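Local coordinates for protein jasmonate-induced oxygenase 2 (Arabidopsis thaliana, PDB 6LSV) that oxidises the plant hormone jasmonate to 12-hydroxyjasmonate, using iron(II), 2-oxoglutarate and molecular oxygen, at residues Arg9-Ala14 / Glu119-Arg124; Arg98-Met103 / Lys153-Pro158; Tyr25-Ser30 / Gly130-Trp135. One frame throughout, in Å; residues are numbered along the deposited sequence.

Contact 1. Residues Arg9-Ala14 / Glu119-Arg124; sequences RVQSLA and EGYGSR
Strand 120-122 forms one edge of the large sheet in the double-stranded beta-helix (jelly-roll) core of this 2-oxoglutarate oxygenase, and here the guanidinium of R9, the N-cap residue of helix 10-15, lies flat on the ring of Y121. The two groups are stacked with centres 4.2 Å apart and planes tilted by 30°, a cation-pi arrangement set off toward the rim of the ring rather than over its middle. R9 NE approaches Y121 CE2 to 3.3 Å, while R9 CD lies 3.6 Å from Y121 OH, so the aliphatic part of the arginine follows the phenol end of the tyrosine. A bend at chi2 (-58°), followed by an extended outer chain, carries the guanidinium along the ring to the backbone of Y121. There R9 NH1 makes a weak hydrogen bond to Y121 O (3.4 Å), and a water 2.7 Å from R9 NH2 accepts a weak one. The guanidinium's edge faces the backbone at G122 and S123. S123 OG sits 3.4 Å from R9 CD in a van der Waals contact; its hydrogen bond goes to D137. The charge of R9 is matched by a salt bridge from NE to E109, so a carboxylate holds NE while the ring of Y121 lies against one face. D137 also takes the backbone N-H groups of V10 and Q11, tying the first turn of the helix to the sheet. Around the contact, strand 137-144 pairs with 120-122 through G120 with F140 and G122 with Y138, Y121 packs on D137 and Y139 of that strand, and V10 rests on W135 in the loop leading into it.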
loop_
_atom_site.group_PDB
_atom_site.type_symbol
_atom_site.label_atom_id
_atom_site.label_comp_id
_atom_site.label_asym_id
_atom_site.label_seq_id
_atom_site.Cartn_x
_atom_site.Cartn_y
_atom_site.Cartn_z
ATOM N N ARG A 9 1.842 14.121 -15.795
ATOM C CA ARG A 9 0.778 13.863 -14.832
ATOM C C ARG A 9 -0.380 13.171 -15.539
ATOM O O ARG A 9 -0.970 13.733 -16.467
ATOM C CB ARG A 9 0.318 15.160 -14.176
ATOM C CG ARG A 9 1.445 15.955 -13.546
ATOM C CD ARG A 9 2.189 15.143 -12.499
ATOM N NE ARG A 9 3.270 15.916 -11.898
ATOM C CZ ARG A 9 4.088 15.458 -10.955
ATOM N NH1 ARG A 9 3.952 14.221 -10.498
ATOM N NH2 ARG A 9 5.046 16.237 -10.472
ATOM N N VAL A 10 -0.702 11.950 -15.102
ATOM C CA VAL A 10 -1.738 11.160 -15.764
ATOM C C VAL A 10 -3.053 11.924 -15.825
ATOM O O VAL A 10 -3.839 11.753 -16.766
ATOM C CB VAL A 10 -1.895 9.799 -15.053
ATOM C CG1 VAL A 10 -2.799 8.883 -15.848
ATOM C CG2 VAL A 10 -0.536 9.153 -14.857
ATOM N N GLN A 11 -3.305 12.794 -14.845
ATOM C CA GLN A 11 -4.497 13.633 -14.895
ATOM C C GLN A 11 -4.492 14.528 -16.129
ATOM O O GLN A 11 -5.549 14.788 -16.718
ATOM C CB GLN A 11 -4.603 14.474 -13.625
ATOM C CG GLN A 11 -5.911 15.226 -13.509
ATOM C CD GLN A 11 -5.881 16.291 -12.435
ATOM O OE1 GLN A 11 -4.881 16.455 -11.731
ATOM N NE2 GLN A 11 -6.979 17.025 -12.302
ATOM N N SER A 12 -3.313 15.011 -16.535
ATOM C CA SER A 12 -3.229 15.851 -17.726
ATOM C C SER A 12 -3.648 15.083 -18.968
ATOM O O SER A 12 -4.289 15.640 -19.867
ATOM C CB SER A 12 -1.809 16.392 -17.902
ATOM O OG SER A 12 -1.368 17.086 -16.750
ATOM N N LEU A 13 -3.288 13.801 -19.039
ATOM C CA LEU A 13 -3.674 12.988 -20.186
ATOM C C LEU A 13 -5.180 12.760 -20.213
ATOM O O LEU A 13 -5.823 12.908 -21.258
ATOM C CB LEU A 13 -2.916 11.658 -20.161
ATOM C CG LEU A 13 -1.412 11.770 -19.897
ATOM C CD1 LEU A 13 -0.801 10.408 -19.596
ATOM C CD2 LEU A 13 -0.719 12.418 -21.083
ATOM N N ALA A 14 -5.765 12.417 -19.063
ATOM C CA ALA A 14 -7.205 12.187 -19.012
ATOM C C ALA A 14 -7.991 13.468 -19.258
ATOM O O ALA A 14 -9.139 13.407 -19.709
ATOM C CB ALA A 14 -7.592 11.577 -17.665
ATOM N N GLU A 119 8.604 12.113 -1.269
ATOM C CA GLU A 119 7.566 12.881 -0.591
ATOM C C GLU A 119 6.954 13.895 -1.544
ATOM O O GLU A 119 7.668 14.639 -2.221
ATOM C CB GLU A 119 8.140 13.606 0.628
ATOM C CG GLU A 119 8.547 12.713 1.780
ATOM C CD GLU A 119 9.406 13.450 2.792
ATOM O OE1 GLU A 119 10.546 13.820 2.447
ATOM O OE2 GLU A 119 8.938 13.671 3.928
ATOM N N GLY A 120 5.622 13.920 -1.599
ATOM C CA GLY A 120 4.904 14.945 -2.325
ATOM C C GLY A 120 4.053 14.360 -3.439
ATOM O O GLY A 120 3.555 13.231 -3.339
ATOM N N TYR A 121 3.896 15.147 -4.499
ATOM C CA TYR A 121 3.012 14.833 -5.613
ATOM C C TYR A 121 3.797 14.061 -6.667
ATOM O O TYR A 121 4.753 14.590 -7.246
ATOM C CB TYR A 121 2.438 16.132 -6.176
ATOM C CG TYR A 121 1.561 16.007 -7.398
ATOM C CD1 TYR A 121 0.475 15.140 -7.418
ATOM C CD2 TYR A 121 1.793 16.792 -8.520
ATOM C CE1 TYR A 121 -0.336 15.039 -8.534
ATOM C CE2 TYR A 121 0.989 16.702 -9.639
ATOM C CZ TYR A 121 -0.073 15.825 -9.642
ATOM O OH TYR A 121 -0.873 15.733 -10.758
ATOM N N GLY A 122 3.398 12.808 -6.913
ATOM C CA GLY A 122 4.143 11.934 -7.791
ATOM C C GLY A 122 3.267 11.313 -8.864
ATOM O O GLY A 122 2.044 11.250 -8.746
ATOM N N SER A 123 3.930 10.847 -9.926
ATOM C CA SER A 123 3.255 10.134 -11.006
ATOM C C SER A 123 3.946 8.847 -11.431
ATOM O O SER A 123 3.387 8.121 -12.258
ATOM C CB SER A 123 3.102 11.037 -12.238
ATOM O OG SER A 123 1.926 11.823 -12.134
ATOM N N ARG A 124 5.125 8.530 -10.905
ATOM C CA ARG A 124 5.790 7.283 -11.245
ATOM C C ARG A 124 6.573 6.788 -10.038
ATOM O O ARG A 124 6.822 7.528 -9.080
ATOM C CB ARG A 124 6.715 7.447 -12.462
ATOM C CG ARG A 124 8.020 8.168 -12.161
ATOM C CD ARG A 124 8.875 8.320 -13.407
ATOM N NE ARG A 124 9.735 7.160 -13.618
ATOM C CZ ARG A 124 10.225 6.794 -14.799
ATOM N NH1 ARG A 124 9.944 7.496 -15.888
ATOM N NH2 ARG A 124 10.996 5.720 -14.890
HETATM O O HOH W 1 6.820 14.270 -9.787
#

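Contact 2. Residues Arg98-Met103 / Lys153-Pro158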
loop_
_atom_site.group_PDB
_atom_site.type_symbol
_atom_site.label_atom_id
_atom_site.label_comp_id
_atom_site.label_asym_id
_atom_site.label_seq_id
_atom_site.Cartn_x
_atom_site.Cartn_y
_atom_site.Cartn_z
ATOM N N ARG A 98 -9.857 13.374 -2.707
ATOM C CA ARG A 98 -10.506 13.505 -4.008
ATOM C C ARG A 98 -10.575 14.964 -4.437
ATOM O O ARG A 98 -10.348 15.284 -5.610
ATOM C CB ARG A 98 -11.907 12.894 -3.969
ATOM C CG ARG A 98 -12.586 12.868 -5.329
ATOM C CD ARG A 98 -14.089 12.655 -5.216
ATOM N NE ARG A 98 -14.448 11.476 -4.427
ATOM C CZ ARG A 98 -14.276 10.221 -4.830
ATOM N NH1 ARG A 98 -13.737 9.970 -6.019
ATOM N NH2 ARG A 98 -14.641 9.216 -4.043
ATOM N N GLU A 99 -10.878 15.863 -3.496
ATOM C CA GLU A 99 -10.901 17.289 -3.804
ATOM C C GLU A 99 -9.515 17.788 -4.196
ATOM O O GLU A 99 -9.378 18.613 -5.109
ATOM C CB GLU A 99 -11.442 18.068 -2.605
ATOM C CG GLU A 99 -11.289 19.582 -2.697
ATOM C CD GLU A 99 -12.143 20.197 -3.795
ATOM O OE1 GLU A 99 -13.363 20.364 -3.579
ATOM O OE2 GLU A 99 -11.591 20.519 -4.871
ATOM N N PHE A 100 -8.476 17.295 -3.519
ATOM C CA PHE A 100 -7.111 17.668 -3.878
ATOM C C PHE A 100 -6.793 17.268 -5.313
ATOM O O PHE A 100 -6.216 18.050 -6.076
ATOM C CB PHE A 100 -6.121 17.026 -2.906
ATOM C CG PHE A 100 -4.681 17.210 -3.297
ATOM C CD1 PHE A 100 -4.026 18.405 -3.042
ATOM C CD2 PHE A 100 -3.982 16.188 -3.920
ATOM C CE1 PHE A 100 -2.703 18.579 -3.403
ATOM C CE2 PHE A 100 -2.658 16.356 -4.283
ATOM C CZ PHE A 100 -2.017 17.552 -4.022
ATOM N N PHE A 101 -7.175 16.052 -5.704
ATOM C CA PHE A 101 -6.870 15.576 -7.045
ATOM C C PHE A 101 -7.799 16.149 -8.106
ATOM O O PHE A 101 -7.470 16.080 -9.295
ATOM C CB PHE A 101 -6.909 14.048 -7.079
ATOM C CG PHE A 101 -5.714 13.404 -6.438
ATOM C CD1 PHE A 101 -4.468 13.471 -7.043
ATOM C CD2 PHE A 101 -5.832 12.740 -5.224
ATOM C CE1 PHE A 101 -3.360 12.884 -6.455
ATOM C CE2 PHE A 101 -4.727 12.148 -4.630
ATOM C CZ PHE A 101 -3.489 12.222 -5.248
ATOM N N HIS A 102 -8.943 16.709 -7.713
ATOM C CA HIS A 102 -9.804 17.401 -8.667
ATOM C C HIS A 102 -9.339 18.820 -8.959
ATOM O O HIS A 102 -9.824 19.427 -9.920
ATOM C CB HIS A 102 -11.245 17.421 -8.161
ATOM C CG HIS A 102 -11.944 16.106 -8.307
ATOM N ND1 HIS A 102 -13.228 15.888 -7.859
ATOM C CD2 HIS A 102 -11.530 14.937 -8.850
ATOM C CE1 HIS A 102 -13.577 14.642 -8.121
ATOM N NE2 HIS A 102 -12.565 14.043 -8.723
ATOM N N MET A 103 -8.413 19.356 -8.160
ATOM C CA MET A 103 -7.736 20.614 -8.441
ATOM C C MET A 103 -7.098 20.575 -9.823
ATOM O O MET A 103 -6.778 19.491 -10.330
ATOM C CB MET A 103 -6.656 20.889 -7.397
ATOM C CG MET A 103 -7.102 21.688 -6.204
ATOM S SD MET A 103 -5.700 22.625 -5.587
ATOM C CE MET A 103 -4.622 21.304 -5.038
ATOM N N LYS A 153 5.201 19.740 3.860
ATOM C CA LYS A 153 5.242 18.818 2.734
ATOM C C LYS A 153 3.900 18.140 2.487
ATOM O O LYS A 153 3.822 17.227 1.660
ATOM C CB LYS A 153 6.332 17.762 2.947
ATOM C CG LYS A 153 7.741 18.335 2.999
ATOM C CD LYS A 153 8.789 17.234 3.013
ATOM C CE LYS A 153 10.150 17.763 3.441
ATOM N NZ LYS A 153 10.455 17.410 4.855
ATOM N N TRP A 154 2.857 18.560 3.181
ATOM C CA TRP A 154 1.502 18.082 2.978
ATOM C C TRP A 154 0.740 19.036 2.072
ATOM O O TRP A 154 1.152 20.182 1.875
ATOM C CB TRP A 154 0.775 17.955 4.321
ATOM C CG TRP A 154 1.346 16.916 5.235
ATOM C CD1 TRP A 154 2.538 16.262 5.101
ATOM C CD2 TRP A 154 0.743 16.409 6.429
ATOM N NE1 TRP A 154 2.715 15.384 6.142
ATOM C CE2 TRP A 154 1.626 15.455 6.971
ATOM C CE3 TRP A 154 -0.459 16.672 7.092
ATOM C CZ2 TRP A 154 1.343 14.761 8.144
ATOM C CZ3 TRP A 154 -0.736 15.984 8.259
ATOM C CH2 TRP A 154 0.160 15.038 8.772
ATOM N N PRO A 155 -0.375 18.593 1.482
ATOM C CA PRO A 155 -1.157 19.503 0.640
ATOM C C PRO A 155 -1.749 20.656 1.419
ATOM O O PRO A 155 -1.600 20.755 2.643
ATOM C CB PRO A 155 -2.257 18.603 0.064
ATOM C CG PRO A 155 -1.742 17.245 0.188
ATOM C CD PRO A 155 -0.902 17.222 1.425
ATOM N N SER A 156 -2.463 21.520 0.709
ATOM C CA SER A 156 -2.941 22.726 1.364
ATOM C C SER A 156 -4.342 23.139 0.934
ATOM O O SER A 156 -5.089 23.691 1.750
ATOM C CB SER A 156 -1.957 23.861 1.117
ATOM O OG SER A 156 -2.204 24.995 1.934
ATOM N N PHE A 157 -4.719 22.887 -0.330
ATOM C CA PHE A 157 -5.922 23.507 -0.867
ATOM C C PHE A 157 -7.198 23.153 -0.104
ATOM O O PHE A 157 -7.899 24.074 0.330
ATOM C CB PHE A 157 -6.116 23.191 -2.349
ATOM C CG PHE A 157 -7.524 23.442 -2.817
ATOM C CD1 PHE A 157 -8.005 24.741 -2.919
ATOM C CD2 PHE A 157 -8.389 22.390 -3.084
ATOM C CE1 PHE A 157 -9.306 24.987 -3.321
ATOM C CE2 PHE A 157 -9.690 22.634 -3.487
ATOM C CZ PHE A 157 -10.147 23.934 -3.605
ATOM N N PRO A 158 -7.585 21.878 0.032
ATOM C CA PRO A 158 -8.752 21.590 0.867
ATOM C C PRO A 158 -8.435 21.971 2.296
ATOM O O PRO A 158 -7.639 21.292 2.962
ATOM C CB PRO A 158 -8.947 20.069 0.715
ATOM C CG PRO A 158 -8.108 19.677 -0.457
ATOM C CD PRO A 158 -6.949 20.625 -0.409
#
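F100 and P155 meet with the proline over the ring: P155 CG stands 4.2 Å from the centroid of the F100 ring and 19° off its normal, a CH-pi contact. P155 CB adds a second touch, 3.5 Å from F100 CE1. Nearer the helix backbone, P158 CG lies 4.1 Å from F100 CB, so two prolines of the 153-158 loop meet this phenylalanine, P155 on its ring and P158 at the base of its side chain. F157 reaches back over the end of helix 87-102, where M103 SD is 3.3 Å from F157 CB. The sulfur sits obliquely to the ring, 4.1 Å from its centroid, in a Met-aromatic contact, and the methionine and phenylalanine side chains run antiparallel alongside one another. E99 closes the other end of F157. Its chain bends at chi2 (67°) to bring the carboxylate to the ring edge, with E99 OE2 3.2 Å from F157 CE2. One step out, the F100 ring meets that of Y139 at about a right angle and also touches I161 of helix 161-186. P155 itself packs on W97 and Y139, and its carbonyl accepts a hydrogen bond from R162, which fixes the loop against that same helix. Beyond the C-terminal end of the helix, M103 O receives K108 NZ. No hydrogen bond joins the two segments, so their cohesion is that of rings, proline methylenes and sulfur; the E99 carboxylate at the edge of F157 probably adds a mild electrostatic attraction to the ring's hydrogens.

Contact 3. Residues Tyr25-Ser30 / Gly130-Trp135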
loop_
_atom_site.group_PDB
_atom_site.type_symbol
_atom_site.label_atom_id
_atom_site.label_comp_id
_atom_site.label_asym_id
_atom_site.label_seq_id
_atom_site.Cartn_x
_atom_site.Cartn_y
_atom_site.Cartn_z
ATOM N N TYR A 25 2.097 3.789 -21.572
ATOM C CA TYR A 25 1.087 3.276 -20.655
ATOM C C TYR A 25 0.428 1.999 -21.165
ATOM O O TYR A 25 -0.564 1.552 -20.580
ATOM C CB TYR A 25 0.030 4.351 -20.386
ATOM C CG TYR A 25 0.627 5.667 -19.937
ATOM C CD1 TYR A 25 0.844 5.928 -18.590
ATOM C CD2 TYR A 25 0.991 6.643 -20.862
ATOM C CE1 TYR A 25 1.398 7.121 -18.174
ATOM C CE2 TYR A 25 1.549 7.844 -20.453
ATOM C CZ TYR A 25 1.751 8.077 -19.108
ATOM O OH TYR A 25 2.302 9.264 -18.693
ATOM N N ILE A 26 0.955 1.402 -22.229
ATOM C CA ILE A 26 0.448 0.133 -22.738
ATOM C C ILE A 26 1.284 -0.991 -22.143
ATOM O O ILE A 26 2.507 -1.028 -22.315
ATOM C CB ILE A 26 0.480 0.087 -24.273
ATOM C CG1 ILE A 26 -0.242 1.298 -24.864
ATOM C CG2 ILE A 26 -0.135 -1.209 -24.778
ATOM C CD1 ILE A 26 -0.139 1.391 -26.368
ATOM N N LYS A 27 0.632 -1.901 -21.447
ATOM C CA LYS A 27 1.343 -3.025 -20.866
ATOM C C LYS A 27 1.465 -4.153 -21.879
ATOM O O LYS A 27 0.689 -4.224 -22.840
ATOM C CB LYS A 27 0.615 -3.513 -19.617
ATOM C CG LYS A 27 0.316 -2.410 -18.614
ATOM C CD LYS A 27 1.579 -1.663 -18.204
ATOM C CE LYS A 27 1.361 -0.892 -16.905
ATOM N NZ LYS A 27 2.565 -0.117 -16.492
ATOM N N PRO A 28 2.452 -5.034 -21.714
ATOM C CA PRO A 28 2.552 -6.199 -22.597
ATOM C C PRO A 28 1.256 -6.996 -22.594
ATOM O O PRO A 28 0.523 -7.023 -21.603
ATOM C CB PRO A 28 3.704 -7.005 -21.992
ATOM C CG PRO A 28 4.551 -5.992 -21.322
ATOM C CD PRO A 28 3.611 -4.929 -20.807
ATOM N N ALA A 29 0.975 -7.645 -23.724
ATOM C CA ALA A 29 -0.225 -8.473 -23.810
ATOM C C ALA A 29 -0.234 -9.572 -22.757
ATOM O O ALA A 29 -1.302 -10.068 -22.388
ATOM C CB ALA A 29 -0.348 -9.082 -25.205
ATOM N N SER A 30 0.938 -9.967 -22.261
ATOM C CA SER A 30 0.997 -11.005 -21.241
ATOM C C SER A 30 0.381 -10.556 -19.926
ATOM O O SER A 30 -0.054 -11.399 -19.133
ATOM C CB SER A 30 2.439 -11.401 -20.995
ATOM O OG SER A 30 3.078 -11.678 -22.218
ATOM N N GLY A 130 13.205 4.111 -19.817
ATOM C CA GLY A 130 12.204 3.710 -20.782
ATOM C C GLY A 130 11.010 2.991 -20.205
ATOM O O GLY A 130 10.133 2.569 -20.965
ATOM N N ALA A 131 10.942 2.873 -18.880
ATOM C CA ALA A 131 10.021 1.948 -18.232
ATOM C C ALA A 131 8.567 2.260 -18.566
ATOM O O ALA A 131 8.177 3.422 -18.710
ATOM C CB ALA A 131 10.223 1.991 -16.717
ATOM N N SER A 132 7.764 1.204 -18.691
ATOM C CA SER A 132 6.324 1.376 -18.797
ATOM C C SER A 132 5.792 2.087 -17.560
ATOM O O SER A 132 6.320 1.939 -16.455
ATOM C CB SER A 132 5.632 0.025 -18.967
ATOM O OG SER A 132 4.403 0.165 -19.663
ATOM N N LEU A 133 4.735 2.868 -17.751
ATOM C CA LEU A 133 4.168 3.667 -16.679
ATOM C C LEU A 133 2.759 3.198 -16.346
ATOM O O LEU A 133 2.090 2.535 -17.147
ATOM C CB LEU A 133 4.152 5.151 -17.051
ATOM C CG LEU A 133 5.535 5.739 -17.317
ATOM C CD1 LEU A 133 5.418 7.184 -17.760
ATOM C CD2 LEU A 133 6.402 5.619 -16.076
ATOM N N ASP A 134 2.313 3.560 -15.147
ATOM C CA ASP A 134 0.987 3.210 -14.668
ATOM C C ASP A 134 0.042 4.399 -14.798
ATOM O O ASP A 134 0.462 5.561 -14.770
ATOM C CB ASP A 134 1.046 2.736 -13.216
ATOM C CG ASP A 134 1.739 1.393 -13.072
ATOM O OD1 ASP A 134 1.863 0.674 -14.086
ATOM O OD2 ASP A 134 2.164 1.062 -11.945
ATOM N N TRP A 135 -1.247 4.094 -14.942
ATOM C CA TRP A 135 -2.265 5.123 -15.152
ATOM C C TRP A 135 -2.760 5.646 -13.804
ATOM O O TRP A 135 -3.907 5.445 -13.401
ATOM C CB TRP A 135 -3.414 4.574 -15.989
ATOM C CG TRP A 135 -4.250 5.655 -16.612
ATOM C CD1 TRP A 135 -5.454 6.122 -16.169
ATOM C CD2 TRP A 135 -3.937 6.411 -17.787
ATOM N NE1 TRP A 135 -5.911 7.118 -16.998
ATOM C CE2 TRP A 135 -4.997 7.315 -17.999
ATOM C CE3 TRP A 135 -2.860 6.412 -18.680
ATOM C CZ2 TRP A 135 -5.013 8.209 -19.068
ATOM C CZ3 TRP A 135 -2.879 7.299 -19.741
ATOM C CH2 TRP A 135 -3.947 8.184 -19.927
HETATM O O HOH W 2 -0.644 1.743 -17.656
#
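K27 reaches across to L133 and D134 and ends in two bonds to residues 130-135. K27 NZ forms a salt bridge with D134 OD1 at 2.6 Å, meeting the oxygen nearly along its C-O bond. It also donates to L133 O at 2.8 Å, but from well above the carbonyl plane. The lysine chain turns at chi2 (-56°) and then runs straight, which delivers the ammonium to both acceptors. S225 adds a weak bond to the ammonium and a further one to D134 OD1, so the ion pair is tied to strand 224-225. A water lies 2.9 Å from Y25 O and equally 2.9 Å from L133 O, and can donate to either, though other acceptors compete for its protons. S132 OG is satisfied by R24 O, and the indole N-H of W135 by K214 O. The apolar half is built on Y25: W135 sends its edge toward the face of the tyrosine in a T-shaped stack, centroids 5.2 Å apart and planes at 83°, while L133 CB lies 3.6 Å from Y25 CE1. Backbone bonds from L133 and W135 tie the 130-135 loop to R24 and to L222. These are two loops lashed together beside the jasmonate site of a jelly-roll oxygenase, with the side chain of D134 about 7 Å from bound jasmonate.

Contact 1 is wholly buried, contact 2 mostly so with F157 exposed, and contact 3 partly buried with S132 exposed. Contacts 1 and 2 meet where Q11 NE2 probably donates to M103 O, while the 130-135 loop of contact 3 leads into strand 137-144, which pairs with strand 120-122 of contact 1. Contacts 2 and 3 do not touch; helix 10-15 touches both, through Q11 on one and V10 and L13 on the other. The chemistry shifts with place: mainly hydrocarbon and sulfur, with one carboxylate at a ring edge, in contact 2, a charge stacked on a ring at the sheet edge in contact 1, and an ion pair beside a T-shaped stack between the loops of contact 3.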